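PDB 6Z3U: CYCLIN domain-containing protein, which probably acts as the cyclin H-type regulatory subunit of the CDK-activating kinase complex, binding and helping to activate the cyclin-dependent kinase CDK7. Local coordinates for residues E109-Y122 against M135-A149. Numbering follows the deposited sequence.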
loop_
_atom_site.group_PDB
_atom_site.type_symbol
_atom_site.label_atom_id
_atom_site.label_comp_id
_atom_site.label_asym_id
_atom_site.label_seq_id
_atom_site.Cartn_x
_atom_site.Cartn_y
_atom_site.Cartn_z
ATOM N N GLU A 109 2.735 -12.223 4.669
ATOM C CA GLU A 109 2.100 -10.909 4.614
ATOM C C GLU A 109 0.700 -10.990 4.024
ATOM O O GLU A 109 -0.187 -10.234 4.438
ATOM C CB GLU A 109 2.965 -9.943 3.809
ATOM C CG GLU A 109 4.323 -9.660 4.431
ATOM C CD GLU A 109 4.633 -8.177 4.498
ATOM O OE1 GLU A 109 4.723 -7.633 5.616
ATOM O OE2 GLU A 109 4.775 -7.553 3.423
ATOM N N ILE A 110 0.477 -11.888 3.062
ATOM C CA ILE A 110 -0.861 -12.056 2.504
ATOM C C ILE A 110 -1.798 -12.643 3.554
ATOM O O ILE A 110 -2.895 -12.125 3.791
ATOM C CB ILE A 110 -0.811 -12.931 1.238
ATOM C CG1 ILE A 110 -0.217 -12.136 0.072
ATOM C CG2 ILE A 110 -2.202 -13.439 0.886
ATOM C CD1 ILE A 110 -0.017 -12.942 -1.200
ATOM N N LYS A 111 -1.378 -13.735 4.197
ATOM C CA LYS A 111 -2.195 -14.346 5.240
ATOM C C LYS A 111 -2.615 -13.318 6.280
ATOM O O LYS A 111 -3.799 -13.190 6.608
ATOM C CB LYS A 111 -1.421 -15.481 5.911
ATOM C CG LYS A 111 -1.019 -16.613 4.990
ATOM C CD LYS A 111 -0.144 -17.618 5.726
ATOM C CE LYS A 111 0.315 -18.733 4.807
ATOM N NZ LYS A 111 1.671 -19.227 5.170
ATOM N N ALA A 112 -1.647 -12.565 6.806
ATOM C CA ALA A 112 -1.948 -11.613 7.868
ATOM C C ALA A 112 -2.898 -10.526 7.386
ATOM O O ALA A 112 -3.779 -10.086 8.134
ATOM C CB ALA A 112 -0.651 -11.002 8.399
ATOM N N THR A 113 -2.736 -10.077 6.138
ATOM C CA THR A 113 -3.629 -9.056 5.600
ATOM C C THR A 113 -5.030 -9.612 5.374
ATOM O O THR A 113 -6.025 -8.956 5.706
ATOM C CB THR A 113 -3.064 -8.499 4.297
ATOM O OG1 THR A 113 -1.870 -7.758 4.572
ATOM C CG2 THR A 113 -4.079 -7.589 3.620
ATOM N N ALA A 114 -5.127 -10.813 4.802
ATOM C CA ALA A 114 -6.433 -11.430 4.592
ATOM C C ALA A 114 -7.152 -11.644 5.917
ATOM O O ALA A 114 -8.347 -11.353 6.044
ATOM C CB ALA A 114 -6.271 -12.755 3.847
ATOM N N ALA A 115 -6.439 -12.164 6.918
ATOM C CA ALA A 115 -7.052 -12.374 8.225
ATOM C C ALA A 115 -7.524 -11.057 8.829
ATOM O O ALA A 115 -8.625 -10.981 9.387
ATOM C CB ALA A 115 -6.062 -13.066 9.160
ATOM N N THR A 116 -6.707 -10.005 8.721
ATOM C CA THR A 116 -7.083 -8.713 9.287
ATOM C C THR A 116 -8.309 -8.138 8.586
ATOM O O THR A 116 -9.212 -7.604 9.241
ATOM C CB THR A 116 -5.908 -7.739 9.201
ATOM O OG1 THR A 116 -4.791 -8.270 9.927
ATOM C CG2 THR A 116 -6.290 -6.386 9.786
ATOM N N PHE A 117 -8.357 -8.230 7.253
ATOM C CA PHE A 117 -9.561 -7.825 6.535
ATOM C C PHE A 117 -10.781 -8.592 7.037
ATOM O O PHE A 117 -11.872 -8.027 7.167
ATOM C CB PHE A 117 -9.391 -8.047 5.031
ATOM C CG PHE A 117 -8.458 -7.073 4.360
ATOM C CD1 PHE A 117 -7.972 -5.961 5.030
ATOM C CD2 PHE A 117 -8.077 -7.271 3.043
ATOM C CE1 PHE A 117 -7.120 -5.073 4.403
ATOM C CE2 PHE A 117 -7.226 -6.385 2.409
ATOM C CZ PHE A 117 -6.746 -5.285 3.091
ATOM N N PHE A 118 -10.614 -9.887 7.314
ATOM C CA PHE A 118 -11.729 -10.685 7.812
ATOM C C PHE A 118 -12.196 -10.174 9.170
ATOM O O PHE A 118 -13.396 -9.979 9.393
ATOM C CB PHE A 118 -11.319 -12.157 7.882
ATOM C CG PHE A 118 -12.442 -13.084 8.251
ATOM C CD1 PHE A 118 -13.311 -13.562 7.283
ATOM C CD2 PHE A 118 -12.613 -13.501 9.561
ATOM C CE1 PHE A 118 -14.340 -14.416 7.619
ATOM C CE2 PHE A 118 -13.638 -14.360 9.902
ATOM C CZ PHE A 118 -14.503 -14.818 8.929
ATOM N N LYS A 119 -11.255 -9.937 10.090
ATOM C CA LYS A 119 -11.628 -9.438 11.410
ATOM C C LYS A 119 -12.237 -8.046 11.320
ATOM O O LYS A 119 -13.198 -7.730 12.030
ATOM C CB LYS A 119 -10.410 -9.413 12.334
ATOM C CG LYS A 119 -9.838 -10.776 12.670
ATOM C CD LYS A 119 -8.634 -10.651 13.598
ATOM C CE LYS A 119 -9.019 -10.831 15.061
ATOM N NZ LYS A 119 -9.751 -12.105 15.326
ATOM N N ARG A 120 -11.688 -7.198 10.451
ATOM C CA ARG A 120 -12.224 -5.852 10.301
ATOM C C ARG A 120 -13.601 -5.866 9.653
ATOM O O ARG A 120 -14.450 -5.031 9.987
ATOM C CB ARG A 120 -11.260 -5.002 9.474
ATOM C CG ARG A 120 -9.957 -4.669 10.180
ATOM C CD ARG A 120 -9.081 -3.816 9.288
ATOM N NE ARG A 120 -7.806 -3.483 9.910
ATOM C CZ ARG A 120 -6.892 -2.698 9.352
ATOM N NH1 ARG A 120 -7.111 -2.167 8.157
ATOM N NH2 ARG A 120 -5.759 -2.445 9.990
ATOM N N PHE A 121 -13.850 -6.806 8.740
ATOM C CA PHE A 121 -15.148 -6.861 8.080
ATOM C C PHE A 121 -16.259 -7.150 9.080
ATOM O O PHE A 121 -17.333 -6.539 9.022
ATOM C CB PHE A 121 -15.129 -7.925 6.981
ATOM C CG PHE A 121 -16.443 -8.091 6.269
ATOM C CD1 PHE A 121 -16.792 -7.251 5.224
ATOM C CD2 PHE A 121 -17.331 -9.088 6.644
ATOM C CE1 PHE A 121 -18.000 -7.402 4.566
ATOM C CE2 PHE A 121 -18.540 -9.241 5.991
ATOM C CZ PHE A 121 -18.875 -8.398 4.952
ATOM N N TYR A 122 -16.012 -8.068 10.015
ATOM C CA TYR A 122 -17.034 -8.558 10.927
ATOM C C TYR A 122 -17.065 -7.801 12.251
ATOM O O TYR A 122 -17.624 -8.310 13.229
ATOM C CB TYR A 122 -16.835 -10.057 11.165
ATOM C CG TYR A 122 -17.415 -10.900 10.050
ATOM C CD1 TYR A 122 -18.737 -10.745 9.661
ATOM C CD2 TYR A 122 -16.636 -11.826 9.366
ATOM C CE1 TYR A 122 -19.275 -11.494 8.644
ATOM C CE2 TYR A 122 -17.169 -12.586 8.341
ATOM C CZ TYR A 122 -18.491 -12.410 7.985
ATOM O OH TYR A 122 -19.050 -13.147 6.971
ATOM N N MET A 135 -17.068 -15.045 3.016
ATOM C CA MET A 135 -16.152 -13.939 3.261
ATOM C C MET A 135 -14.744 -14.423 3.579
ATOM O O MET A 135 -13.782 -13.673 3.383
ATOM C CB MET A 135 -16.669 -13.069 4.409
ATOM C CG MET A 135 -17.980 -12.346 4.121
ATOM S SD MET A 135 -17.897 -11.188 2.737
ATOM C CE MET A 135 -18.481 -12.226 1.402
ATOM N N LEU A 136 -14.600 -15.658 4.064
ATOM C CA LEU A 136 -13.272 -16.212 4.305
ATOM C C LEU A 136 -12.459 -16.245 3.016
ATOM O O LEU A 136 -11.306 -15.801 2.982
ATOM C CB LEU A 136 -13.403 -17.612 4.909
ATOM C CG LEU A 136 -12.125 -18.387 5.236
ATOM C CD1 LEU A 136 -12.426 -19.441 6.290
ATOM C CD2 LEU A 136 -11.520 -19.039 4.003
ATOM N N LEU A 137 -13.051 -16.766 1.940
ATOM C CA LEU A 137 -12.351 -16.815 0.662
ATOM C C LEU A 137 -12.136 -15.419 0.092
ATOM O O LEU A 137 -11.095 -15.145 -0.517
ATOM C CB LEU A 137 -13.133 -17.681 -0.324
ATOM C CG LEU A 137 -12.922 -19.189 -0.188
ATOM C CD1 LEU A 137 -13.998 -19.960 -0.934
ATOM C CD2 LEU A 137 -11.543 -19.563 -0.701
ATOM N N VAL A 138 -13.111 -14.525 0.273
ATOM C CA VAL A 138 -12.984 -13.169 -0.255
ATOM C C VAL A 138 -11.816 -12.446 0.402
ATOM O O VAL A 138 -11.053 -11.735 -0.263
ATOM C CB VAL A 138 -14.303 -12.400 -0.059
ATOM C CG1 VAL A 138 -14.155 -10.970 -0.541
ATOM C CG2 VAL A 138 -15.444 -13.105 -0.785
ATOM N N ALA A 139 -11.655 -12.617 1.717
ATOM C CA ALA A 139 -10.567 -11.944 2.418
ATOM C C ALA A 139 -9.204 -12.429 1.940
ATOM O O ALA A 139 -8.240 -11.656 1.932
ATOM C CB ALA A 139 -10.704 -12.158 3.925
ATOM N N LEU A 140 -9.102 -13.702 1.550
ATOM C CA LEU A 140 -7.849 -14.206 0.997
ATOM C C LEU A 140 -7.608 -13.659 -0.405
ATOM O O LEU A 140 -6.482 -13.277 -0.744
ATOM C CB LEU A 140 -7.862 -15.734 0.979
ATOM C CG LEU A 140 -7.514 -16.424 2.299
ATOM C CD1 LEU A 140 -7.946 -17.880 2.272
ATOM C CD2 LEU A 140 -6.030 -16.326 2.579
ATOM N N PHE A 141 -8.651 -13.611 -1.234
ATOM C CA PHE A 141 -8.493 -13.107 -2.593
ATOM C C PHE A 141 -8.163 -11.619 -2.592
ATOM O O PHE A 141 -7.264 -11.173 -3.312
ATOM C CB PHE A 141 -9.761 -13.373 -3.402
ATOM C CG PHE A 141 -9.667 -12.941 -4.835
ATOM C CD1 PHE A 141 -8.847 -13.615 -5.723
ATOM C CD2 PHE A 141 -10.405 -11.865 -5.296
ATOM C CE1 PHE A 141 -8.761 -13.221 -7.043
ATOM C CE2 PHE A 141 -10.325 -11.468 -6.614
ATOM C CZ PHE A 141 -9.502 -12.147 -7.489
ATOM N N PHE A 142 -8.887 -10.835 -1.792
ATOM C CA PHE A 142 -8.612 -9.405 -1.720
ATOM C C PHE A 142 -7.307 -9.125 -0.983
ATOM O O PHE A 142 -6.643 -8.119 -1.259
ATOM C CB PHE A 142 -9.780 -8.688 -1.045
ATOM C CG PHE A 142 -9.881 -7.231 -1.391
ATOM C CD1 PHE A 142 -10.115 -6.831 -2.696
ATOM C CD2 PHE A 142 -9.758 -6.262 -0.410
ATOM C CE1 PHE A 142 -10.214 -5.492 -3.019
ATOM C CE2 PHE A 142 -9.857 -4.920 -0.726
ATOM C CZ PHE A 142 -10.086 -4.535 -2.031
ATOM N N GLY A 143 -6.924 -9.998 -0.049
ATOM C CA GLY A 143 -5.641 -9.837 0.616
ATOM C C GLY A 143 -4.472 -9.951 -0.342
ATOM O O GLY A 143 -3.475 -9.238 -0.209
ATOM N N CYS A 144 -4.575 -10.855 -1.318
ATOM C CA CYS A 144 -3.554 -10.938 -2.357
ATOM C C CYS A 144 -3.405 -9.603 -3.073
ATOM O O CYS A 144 -2.303 -9.048 -3.165
ATOM C CB CYS A 144 -3.912 -12.040 -3.357
ATOM S SG CYS A 144 -3.746 -13.728 -2.734
ATOM N N LYS A 145 -4.518 -9.068 -3.579
ATOM C CA LYS A 145 -4.474 -7.806 -4.308
ATOM C C LYS A 145 -3.863 -6.705 -3.453
ATOM O O LYS A 145 -3.008 -5.941 -3.917
ATOM C CB LYS A 145 -5.884 -7.425 -4.757
ATOM C CG LYS A 145 -6.511 -8.403 -5.741
ATOM C CD LYS A 145 -7.861 -7.906 -6.235
ATOM C CE LYS A 145 -8.322 -8.684 -7.454
ATOM N NZ LYS A 145 -9.663 -8.242 -7.931
ATOM N N ALA A 146 -4.289 -6.612 -2.192
ATOM C CA ALA A 146 -3.774 -5.574 -1.309
ATOM C C ALA A 146 -2.270 -5.682 -1.109
ATOM O O ALA A 146 -1.635 -4.692 -0.731
ATOM C CB ALA A 146 -4.484 -5.639 0.045
ATOM N N GLU A 147 -1.688 -6.860 -1.345
ATOM C CA GLU A 147 -0.258 -7.078 -1.173
ATOM C C GLU A 147 0.469 -7.224 -2.505
ATOM O O GLU A 147 1.592 -7.740 -2.543
ATOM C CB GLU A 147 -0.015 -8.307 -0.297
ATOM C CG GLU A 147 -0.513 -8.139 1.132
ATOM C CD GLU A 147 0.248 -7.068 1.894
ATOM O OE1 GLU A 147 1.433 -6.835 1.574
ATOM O OE2 GLU A 147 -0.341 -6.454 2.809
ATOM N N GLY A 148 -0.146 -6.782 -3.597
ATOM C CA GLY A 148 0.512 -6.763 -4.883
ATOM C C GLY A 148 0.390 -8.029 -5.696
ATOM O O GLY A 148 1.029 -8.129 -6.751
ATOM N N ALA A 149 -0.398 -9.001 -5.245
ATOM C CA ALA A 149 -0.624 -10.242 -5.977
ATOM C C ALA A 149 -2.035 -10.205 -6.554
ATOM O O ALA A 149 -3.018 -10.243 -5.808
ATOM C CB ALA A 149 -0.429 -11.455 -5.070
#
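M135 opens the packing against F121 and Y122 where segments 109-122 and 135-146, from two helices of the N-terminal cyclin box, run at 130° to each other, their axes approaching to 7.8 Å. Its flexible, bent chain lays SD over one face of the F121 ring, 4.1 Å from the centroid, a Met-aromatic contact, while CB and CG lie beside the end of Y122, whose hydroxyl bonds to Y130 O. The F118 ring turns its edge to the M135 carbonyl; F118 CG stands anti to the backbone N (chi1 -174°), which swings the ring toward the start of 135-149, where CE1 lies near L136 N. One turn on, small residues let the backbones meet: A139 faces A114 and F118. L140, whose CB points away, still brings CD2 to 3.8 Å from A114 CB. F142 meets F117 obliquely, CD2 to CE2, and also packs on M134 of the protein kinase chain. At G143, 4.4 Å from A114 between CA atoms, a CB would probably collide with the A114 methyl, so glycine suits the crossing. C144 offers a compact apolar SG to I110 CG2, and the A146 methyl is small enough to fit at the edge of the broad F117 ring. E147 then folds back, its OE2 2.7 Å from T113 OG1, a hydroxyl also near E109 O and bonded to H187; the neighbouring E109 carboxylate is balanced by R190. An alanine in place of E147 would probably leave the T113 hydroxyl without its carboxylate partner and I110 CG1 with only CB to pack on. G148, at positive phi, completes a Schellman motif in which A149 N bonds to C144 O, leaving A149 CB 4.2 Å from I110 CD1.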